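Local atomic coordinates of uncharacterized conserved protein (Sinorhizobium meliloti, PDB entry 4EZB), a protein that is of unknown function but is probably an oxidoreductase related to the NAD-binding phosphogluconate dehydrogenases. Residues 27-32 with 49-54; 123-128 with 264-269; 160-165 with 179-184. One frame throughout, in Å; residues are numbered along the deposited sequence.

Contacts 1 and 3 each pair two parallel strands of the same sheet, one near each end of it, and both are buried. Each joins the strands of a beta-alpha-beta unit through regular backbone bonds and aliphatic side chains, with aromatic rings added in contact 1. Their centres lie 19 Å apart, and Ile27 CD1 of contact 1 packs on Met179 CE of contact 3 at 3.9 Å. Contact 2 is different. It brings a helix start beside the sheet against the end of a long helix, is only partly buried, and relies on a proline, hydroxyls and a carboxylate. It touches neither of the others.

Contact 1: 27-32 with 49-54; sequences IAFIGF and ARLAAY
Ile27 and Leu51 lie side by side on one face of two parallel strands, pointing the same way. Leu51 CD2 does the touching: it is 4.1 Å from Ile27 CB and equally close to Phe29 CE1. The Phe29 side chain crosses that of Leu51 obliquely. Phe29 CG stands anti to its own carbonyl carbon (chi1 -64°), which swings the ring back along the strand to meet Leu51. An edge of this ring also meets the backbone, with CD1 lying 3.3 Å from Ala52 O in the ring plane. At the start of the strands, Ile27 CD1 reaches Ala49 CB at 3.7 Å. At the other end, the Phe32 side chain turns toward strand 50-54, and its ring CD1 sits 3.7 Å from Ala53 CB. Ala28, Ile30, Ala52 and Tyr54 point to the opposite face. There Ile30 CG2 approaches the edge of the Tyr54 ring.

The backbones are joined by five hydrogen bonds. Phe29 is bonded at both ends: its N donates to Ala52 O (2.9 Å), and its O accepts from Tyr54 N (2.8 Å). Gly31 N closes the series on Tyr54 O. The positive phi of Gly31 would jam a side chain against the carbonyl of Ile30. This glycine begins a GxGxxA pattern, consistent with the dinucleotide-binding turn of a Rossmann fold.

The two strands and helix 34-44 form a beta-alpha-beta unit. The helix packs on the Phe29 face through Ala36, Ile39 and Ala40. Strand 90-93 bonds to the far edge of strand 26-30, while Val103 and Ala107 of helix 100-107 touch Ile30.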
loop_
_atom_site.group_PDB
_atom_site.type_symbol
_atom_site.label_atom_id
_atom_site.label_comp_id
_atom_site.label_asym_id
_atom_site.label_seq_id
_atom_site.Cartn_x
_atom_site.Cartn_y
_atom_site.Cartn_z
ATOM N N ILE A 27 -18.428 -27.266 27.238
ATOM C CA ILE A 27 -18.048 -25.909 26.861
ATOM C C ILE A 27 -18.885 -24.893 27.627
ATOM O O ILE A 27 -20.112 -25.020 27.662
ATOM C CB ILE A 27 -18.258 -25.685 25.351
ATOM C CG1 ILE A 27 -17.468 -26.734 24.551
ATOM C CG2 ILE A 27 -17.871 -24.267 24.948
ATOM C CD1 ILE A 27 -17.986 -26.973 23.146
ATOM N N ALA A 28 -18.225 -23.899 28.234
ATOM C CA ALA A 28 -18.923 -22.776 28.865
ATOM C C ALA A 28 -18.603 -21.472 28.167
ATOM O O ALA A 28 -17.450 -21.125 28.028
ATOM C CB ALA A 28 -18.579 -22.676 30.349
ATOM N N PHE A 29 -19.628 -20.760 27.714
ATOM C CA PHE A 29 -19.436 -19.410 27.181
ATOM C C PHE A 29 -19.374 -18.424 28.342
ATOM O O PHE A 29 -20.068 -18.589 29.349
ATOM C CB PHE A 29 -20.572 -19.025 26.247
ATOM C CG PHE A 29 -20.667 -19.879 25.009
ATOM C CD1 PHE A 29 -21.369 -21.078 25.027
ATOM C CD2 PHE A 29 -20.079 -19.473 23.816
ATOM C CE1 PHE A 29 -21.457 -21.871 23.881
ATOM C CE2 PHE A 29 -20.165 -20.254 22.666
ATOM C CZ PHE A 29 -20.859 -21.455 22.700
ATOM N N ILE A 30 -18.512 -17.421 28.228
ATOM C CA ILE A 30 -18.638 -16.248 29.079
ATOM C C ILE A 30 -19.020 -15.107 28.169
ATOM O O ILE A 30 -18.259 -14.729 27.283
ATOM C CB ILE A 30 -17.394 -15.923 29.921
ATOM C CG1 ILE A 30 -17.151 -17.056 30.917
ATOM C CG2 ILE A 30 -17.636 -14.600 30.671
ATOM C CD1 ILE A 30 -15.880 -16.957 31.735
ATOM N N GLY A 31 -20.225 -14.597 28.388
ATOM C CA GLY A 31 -20.882 -13.709 27.449
ATOM C C GLY A 31 -21.867 -14.576 26.694
ATOM O O GLY A 31 -21.501 -15.640 26.198
ATOM N N PHE A 32 -23.124 -14.146 26.654
ATOM C CA PHE A 32 -24.129 -14.795 25.834
ATOM C C PHE A 32 -24.846 -13.796 24.922
ATOM O O PHE A 32 -26.072 -13.681 24.935
ATOM C CB PHE A 32 -25.116 -15.606 26.680
ATOM C CG PHE A 32 -25.743 -16.750 25.926
ATOM C CD1 PHE A 32 -24.951 -17.634 25.192
ATOM C CD2 PHE A 32 -27.122 -16.949 25.944
ATOM C CE1 PHE A 32 -25.515 -18.690 24.492
ATOM C CE2 PHE A 32 -27.693 -18.006 25.244
ATOM C CZ PHE A 32 -26.887 -18.874 24.512
ATOM N N ALA A 49 -21.839 -31.140 22.364
ATOM C CA ALA A 49 -21.225 -31.001 23.672
ATOM C C ALA A 49 -22.247 -30.452 24.657
ATOM O O ALA A 49 -23.152 -29.714 24.259
ATOM C CB ALA A 49 -20.020 -30.074 23.582
ATOM N N ARG A 50 -22.126 -30.838 25.928
ATOM C CA ARG A 50 -22.821 -30.129 26.995
ATOM C C ARG A 50 -22.419 -28.646 26.933
ATOM O O ARG A 50 -21.253 -28.300 27.147
ATOM C CB ARG A 50 -22.464 -30.716 28.365
ATOM C CG ARG A 50 -23.494 -31.679 28.940
ATOM C CD ARG A 50 -23.357 -33.079 28.358
ATOM N NE ARG A 50 -24.350 -34.011 28.899
ATOM C CZ ARG A 50 -24.366 -35.321 28.658
ATOM N NH1 ARG A 50 -23.440 -35.875 27.883
ATOM N NH2 ARG A 50 -25.309 -36.084 29.196
ATOM N N LEU A 51 -23.377 -27.784 26.601
ATOM C CA LEU A 51 -23.159 -26.349 26.564
ATOM C C LEU A 51 -23.626 -25.699 27.858
ATOM O O LEU A 51 -24.530 -26.206 28.516
ATOM C CB LEU A 51 -23.874 -25.729 25.352
ATOM C CG LEU A 51 -23.464 -26.205 23.941
ATOM C CD1 LEU A 51 -24.269 -25.537 22.835
ATOM C CD2 LEU A 51 -21.976 -25.974 23.685
ATOM N N ALA A 52 -22.984 -24.592 28.227
ATOM C CA ALA A 52 -23.408 -23.721 29.340
ATOM C C ALA A 52 -22.998 -22.299 29.004
ATOM O O ALA A 52 -22.184 -22.084 28.099
ATOM C CB ALA A 52 -22.793 -24.155 30.665
ATOM N N ALA A 53 -23.574 -21.326 29.700
ATOM C CA ALA A 53 -23.169 -19.943 29.503
ATOM C C ALA A 53 -23.314 -19.124 30.784
ATOM O O ALA A 53 -24.357 -19.186 31.455
ATOM C CB ALA A 53 -23.957 -19.309 28.377
ATOM N N TYR A 54 -22.262 -18.383 31.140
ATOM C CA TYR A 54 -22.400 -17.356 32.163
ATOM C C TYR A 54 -22.573 -15.985 31.499
ATOM O O TYR A 54 -21.838 -15.622 30.562
ATOM C CB TYR A 54 -21.272 -17.343 33.204
ATOM C CG TYR A 54 -21.379 -16.133 34.119
ATOM C CD1 TYR A 54 -22.325 -16.084 35.154
ATOM C CD2 TYR A 54 -20.580 -15.007 33.910
ATOM C CE1 TYR A 54 -22.441 -14.959 35.966
ATOM C CE2 TYR A 54 -20.693 -13.882 34.713
ATOM C CZ TYR A 54 -21.615 -13.866 35.734
ATOM O OH TYR A 54 -21.699 -12.744 36.513
#

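Contact 2: 123-128 with 264-269; sequences VGPDTK and AETIES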
loop_
_atom_site.group_PDB
_atom_site.type_symbol
_atom_site.label_atom_id
_atom_site.label_comp_id
_atom_site.label_asym_id
_atom_site.label_seq_id
_atom_site.Cartn_x
_atom_site.Cartn_y
_atom_site.Cartn_z
ATOM N N VAL A 123 -9.345 -7.944 20.855
ATOM C CA VAL A 123 -8.313 -7.119 21.472
ATOM C C VAL A 123 -6.936 -7.472 20.905
ATOM O O VAL A 123 -6.789 -8.493 20.234
ATOM C CB VAL A 123 -8.374 -7.199 23.022
ATOM C CG1 VAL A 123 -9.665 -6.570 23.542
ATOM C CG2 VAL A 123 -8.249 -8.643 23.526
ATOM N N GLY A 124 -5.940 -6.619 21.135
ATOM C CA GLY A 124 -4.606 -6.867 20.603
ATOM C C GLY A 124 -3.832 -7.830 21.481
ATOM O O GLY A 124 -4.311 -8.151 22.563
ATOM N N PRO A 125 -2.628 -8.285 21.027
ATOM C CA PRO A 125 -1.816 -9.283 21.742
ATOM C C PRO A 125 -1.396 -8.842 23.139
ATOM O O PRO A 125 -1.148 -9.675 24.003
ATOM C CB PRO A 125 -0.576 -9.456 20.847
ATOM C CG PRO A 125 -0.559 -8.250 19.975
ATOM C CD PRO A 125 -2.010 -7.943 19.735
ATOM N N ASP A 126 -1.317 -7.538 23.332
ATOM C CA ASP A 126 -1.002 -6.899 24.617
ATOM C C ASP A 126 -2.019 -7.267 25.704
ATOM O O ASP A 126 -1.650 -7.831 26.757
ATOM C CB ASP A 126 -0.984 -5.383 24.395
ATOM C CG ASP A 126 -1.873 -4.964 23.200
ATOM O OD1 ASP A 126 -3.014 -4.514 23.443
ATOM O OD2 ASP A 126 -1.447 -5.139 22.019
ATOM N N THR A 127 -3.287 -6.948 25.438
ATOM C CA THR A 127 -4.420 -7.343 26.283
ATOM C C THR A 127 -4.560 -8.862 26.398
ATOM O O THR A 127 -4.832 -9.385 27.477
ATOM C CB THR A 127 -5.749 -6.764 25.754
ATOM O OG1 THR A 127 -5.572 -5.378 25.460
ATOM C CG2 THR A 127 -6.854 -6.894 26.799
ATOM N N LYS A 128 -4.369 -9.570 25.293
ATOM C CA LYS A 128 -4.387 -11.033 25.332
ATOM C C LYS A 128 -3.369 -11.543 26.347
ATOM O O LYS A 128 -3.640 -12.514 27.059
ATOM C CB LYS A 128 -4.033 -11.647 23.976
ATOM C CG LYS A 128 -5.028 -11.415 22.846
ATOM C CD LYS A 128 -6.434 -11.955 23.119
ATOM C CE LYS A 128 -7.159 -12.082 21.786
ATOM N NZ LYS A 128 -8.503 -12.683 21.975
ATOM N N ALA A 264 -2.302 -0.599 13.942
ATOM C CA ALA A 264 -1.210 0.320 14.283
ATOM C C ALA A 264 -0.721 0.129 15.721
ATOM O O ALA A 264 0.487 0.122 15.969
ATOM C CB ALA A 264 -1.622 1.773 14.046
ATOM N N GLU A 265 -1.662 -0.025 16.657
ATOM C CA GLU A 265 -1.346 -0.288 18.080
ATOM C C GLU A 265 -0.647 -1.646 18.291
ATOM O O GLU A 265 0.275 -1.760 19.085
ATOM C CB GLU A 265 -2.622 -0.208 18.933
ATOM C CG GLU A 265 -3.130 1.207 19.171
ATOM C CD GLU A 265 -4.641 1.282 19.311
ATOM O OE1 GLU A 265 -5.268 0.312 19.803
ATOM O OE2 GLU A 265 -5.206 2.329 18.925
ATOM N N THR A 266 -1.092 -2.666 17.564
ATOM C CA THR A 266 -0.456 -3.988 17.587
ATOM C C THR A 266 0.996 -3.911 17.124
ATOM O O THR A 266 1.902 -4.447 17.777
ATOM C CB THR A 266 -1.238 -4.975 16.698
ATOM O OG1 THR A 266 -2.536 -5.182 17.259
ATOM C CG2 THR A 266 -0.528 -6.307 16.576
ATOM N N ILE A 267 1.217 -3.222 16.013
ATOM C CA ILE A 267 2.554 -3.092 15.458
ATOM C C ILE A 267 3.407 -2.253 16.402
ATOM O O ILE A 267 4.560 -2.580 16.666
ATOM C CB ILE A 267 2.519 -2.480 14.040
ATOM C CG1 ILE A 267 1.738 -3.386 13.084
ATOM C CG2 ILE A 267 3.931 -2.254 13.505
ATOM C CD1 ILE A 267 1.232 -2.644 11.866
ATOM N N GLU A 268 2.829 -1.176 16.920
ATOM C CA GLU A 268 3.529 -0.350 17.887
ATOM C C GLU A 268 3.898 -1.182 19.105
ATOM O O GLU A 268 5.018 -1.080 19.615
ATOM C CB GLU A 268 2.687 0.862 18.268
ATOM C CG GLU A 268 2.837 2.008 17.278
ATOM C CD GLU A 268 1.713 3.020 17.354
ATOM O OE1 GLU A 268 1.072 3.139 18.425
ATOM O OE2 GLU A 268 1.471 3.695 16.330
ATOM N N SER A 269 2.963 -2.032 19.535
ATOM C CA SER A 269 3.163 -2.912 20.686
ATOM C C SER A 269 4.394 -3.812 20.531
ATOM O O SER A 269 4.885 -4.359 21.515
ATOM C CB SER A 269 1.889 -3.737 20.983
ATOM O OG SER A 269 1.894 -5.004 20.333
#
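Gly124 and Thr266 bring the two backbones nearest, their CA atoms 5.9 Å apart. Gly124 is the N-cap of helix 125-136, and its O accepts the first helical bond from Lys128 N. The other segment lies at the C-terminal part of helix 238-268, and Ser269 N bonds to Glu265 O. A helix start thus meets a helix end.

The Pro125 ring is the main link. It crosses the Thr266 side chain at about a right angle. Its CD lies 3.7 Å from Thr266 OG1, and its CG and CD both touch Thr266 CG2 at 3.9 Å. Thr266 CG2 stands anti to the backbone N while OG1 is beside it (chi1 -65°), which presents both branches to the proline ring. Pro125 CG also reaches Ser269 OG at 4.1 Å. An alanine here lacks the ring, and would probably leave a gap beside the Thr266 methyl and make the first helical turn less rigid. Asp126 OD2 comes within 3.7 Å of Ser269 OG. That hydroxyl is turned back to its own helix, donating to Thr266 O (2.6 Å). Thr266 OG1 likewise bonds to Glu262 O one turn earlier.

Helix 190-218 lies against both segments, with Ser192 and Ser193 on Pro125 and Met196 on Thr266. Thr100 of helix 100-107 touches Val123 and Thr127, and helix 275-291 packs beside Ala264 and Ile267.

Contact 3: 160-165 with 179-184; sequences ILVAGR and MNLEAV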
loop_
_atom_site.group_PDB
_atom_site.type_symbol
_atom_site.label_atom_id
_atom_site.label_comp_id
_atom_site.label_asym_id
_atom_site.label_seq_id
_atom_site.Cartn_x
_atom_site.Cartn_y
_atom_site.Cartn_z
ATOM N N ILE A 160 -11.733 -19.291 13.196
ATOM C CA ILE A 160 -11.027 -18.832 14.399
ATOM C C ILE A 160 -9.556 -19.239 14.307
ATOM O O ILE A 160 -9.249 -20.373 13.965
ATOM C CB ILE A 160 -11.702 -19.371 15.681
ATOM C CG1 ILE A 160 -13.083 -18.730 15.832
ATOM C CG2 ILE A 160 -10.846 -19.081 16.913
ATOM C CD1 ILE A 160 -14.006 -19.358 16.865
ATOM N N LEU A 161 -8.648 -18.288 14.550
ATOM C CA LEU A 161 -7.247 -18.618 14.748
ATOM C C LEU A 161 -6.956 -18.764 16.246
ATOM O O LEU A 161 -7.455 -17.976 17.055
ATOM C CB LEU A 161 -6.362 -17.541 14.123
ATOM C CG LEU A 161 -6.519 -17.318 12.587
ATOM C CD1 LEU A 161 -5.471 -16.350 12.045
ATOM C CD2 LEU A 161 -6.483 -18.622 11.788
ATOM N N VAL A 162 -6.155 -19.761 16.604
ATOM C CA VAL A 162 -5.726 -19.978 18.001
ATOM C C VAL A 162 -4.196 -20.122 18.131
ATOM O O VAL A 162 -3.511 -20.613 17.218
ATOM C CB VAL A 162 -6.495 -21.152 18.666
ATOM C CG1 VAL A 162 -7.929 -20.739 18.963
ATOM C CG2 VAL A 162 -6.514 -22.387 17.766
ATOM N N ALA A 163 -3.647 -19.664 19.250
ATOM C CA ALA A 163 -2.217 -19.774 19.513
ATOM C C ALA A 163 -1.999 -20.086 20.992
ATOM O O ALA A 163 -2.663 -19.502 21.848
ATOM C CB ALA A 163 -1.534 -18.456 19.179
ATOM N N GLY A 164 -1.033 -20.948 21.292
ATOM C CA GLY A 164 -0.687 -21.255 22.692
ATOM C C GLY A 164 -0.186 -22.675 22.809
ATOM O O GLY A 164 -0.275 -23.448 21.841
ATOM N N ARG A 165 0.362 -23.017 23.979
ATOM C CA ARG A 165 0.834 -24.371 24.247
ATOM C C ARG A 165 -0.200 -25.386 23.728
ATOM O O ARG A 165 0.137 -26.259 22.927
ATOM C CB ARG A 165 1.097 -24.560 25.750
ATOM C CG ARG A 165 2.357 -25.335 26.100
ATOM C CD ARG A 165 2.332 -25.905 27.522
ATOM N NE ARG A 165 2.169 -24.888 28.573
ATOM C CZ ARG A 165 3.105 -24.536 29.461
ATOM N NH1 ARG A 165 2.840 -23.599 30.370
ATOM N NH2 ARG A 165 4.303 -25.112 29.451
HETATM N N MSE A 179 -16.412 -27.328 14.740
HETATM C CA MSE A 179 -15.948 -25.922 14.678
HETATM C C MSE A 179 -14.844 -25.760 13.676
HETATM O O MSE A 179 -14.361 -26.749 13.123
HETATM C CB MSE A 179 -15.495 -25.437 16.042
HETATM C CG MSE A 179 -16.709 -25.417 16.953
HETATM SE SE MSE A 179 -16.380 -24.239 18.498
HETATM C CE MSE A 179 -16.467 -25.678 19.838
ATOM N N ASN A 180 -14.423 -24.515 13.442
ATOM C CA ASN A 180 -13.472 -24.209 12.378
ATOM C C ASN A 180 -12.209 -23.455 12.839
ATOM O O ASN A 180 -11.957 -22.308 12.442
ATOM C CB ASN A 180 -14.200 -23.451 11.280
ATOM C CG ASN A 180 -13.316 -23.131 10.093
ATOM O OD1 ASN A 180 -12.351 -23.839 9.795
ATOM N ND2 ASN A 180 -13.652 -22.058 9.399
ATOM N N LEU A 181 -11.411 -24.125 13.663
ATOM C CA LEU A 181 -10.227 -23.516 14.256
ATOM C C LEU A 181 -8.954 -23.913 13.538
ATOM O O LEU A 181 -8.799 -25.069 13.146
ATOM C CB LEU A 181 -10.097 -23.978 15.702
ATOM C CG LEU A 181 -10.840 -23.274 16.818
ATOM C CD1 LEU A 181 -12.350 -23.521 16.794
ATOM C CD2 LEU A 181 -10.237 -23.753 18.136
ATOM N N GLU A 182 -8.033 -22.972 13.364
ATOM C CA GLU A 182 -6.654 -23.364 13.046
ATOM C C GLU A 182 -5.591 -22.841 14.009
ATOM O O GLU A 182 -5.584 -21.678 14.389
ATOM C CB GLU A 182 -6.275 -23.124 11.586
ATOM C CG GLU A 182 -6.686 -21.799 11.005
ATOM C CD GLU A 182 -6.216 -21.663 9.572
ATOM O OE1 GLU A 182 -4.989 -21.758 9.336
ATOM O OE2 GLU A 182 -7.077 -21.473 8.684
ATOM N N ALA A 183 -4.728 -23.744 14.433
ATOM C CA ALA A 183 -3.628 -23.391 15.311
ATOM C C ALA A 183 -2.555 -22.725 14.470
ATOM O O ALA A 183 -2.128 -23.262 13.458
ATOM C CB ALA A 183 -3.080 -24.625 16.018
ATOM N N VAL A 184 -2.136 -21.526 14.862
ATOM C CA VAL A 184 -1.204 -20.775 14.029
ATOM C C VAL A 184 0.154 -20.583 14.693
ATOM O O VAL A 184 1.086 -20.045 14.075
ATOM C CB VAL A 184 -1.802 -19.438 13.567
ATOM C CG1 VAL A 184 -3.043 -19.691 12.732
ATOM C CG2 VAL A 184 -2.164 -18.571 14.774
#
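Strands 159-163 and 180-185 are the parallel strands of a beta-alpha-beta unit, with helix 167-175 as the crossover. Ile160 pairs with Leu181, Leu161 with Glu182 and Val162 with Ala183. Four backbone hydrogen bonds hold them. Ile160 N donates to Asn180 O in an almost straight bond (175°), and Val184 N closes the far end on Val162 O at 2.9 Å.

On one face, Ile160 and Leu181 lie alongside each other, with Ile160 CB 4.2 Å from Leu181 CG. Leu181 CD2 also meets Val162 CG1 at 3.9 Å. Helix 167-175 covers this face, placing Ala171 on Leu181 and Val168 on Ala183. Strand 180-185 is the outermost strand of the sheet within this chain. Strand 141-147 flanks the other edge of 159-163 and runs antiparallel to it.

Leu161 and Glu182 occupy the opposite face, side by side. Leu161 CD2 lies beside Glu182 CG and meets Val184 CG1 at 3.7 Å. Glu182 CG sits between its backbone N and carbonyl carbon (chi1 45°), and the chain is extended beyond. This lays the aliphatic part of Glu182 alongside Leu161, and its carboxylate goes to the second subunit, where OE1 makes a long, weak ion pair with Arg224. Leu194 of helix 190-218 packs on both Leu161 and Val184.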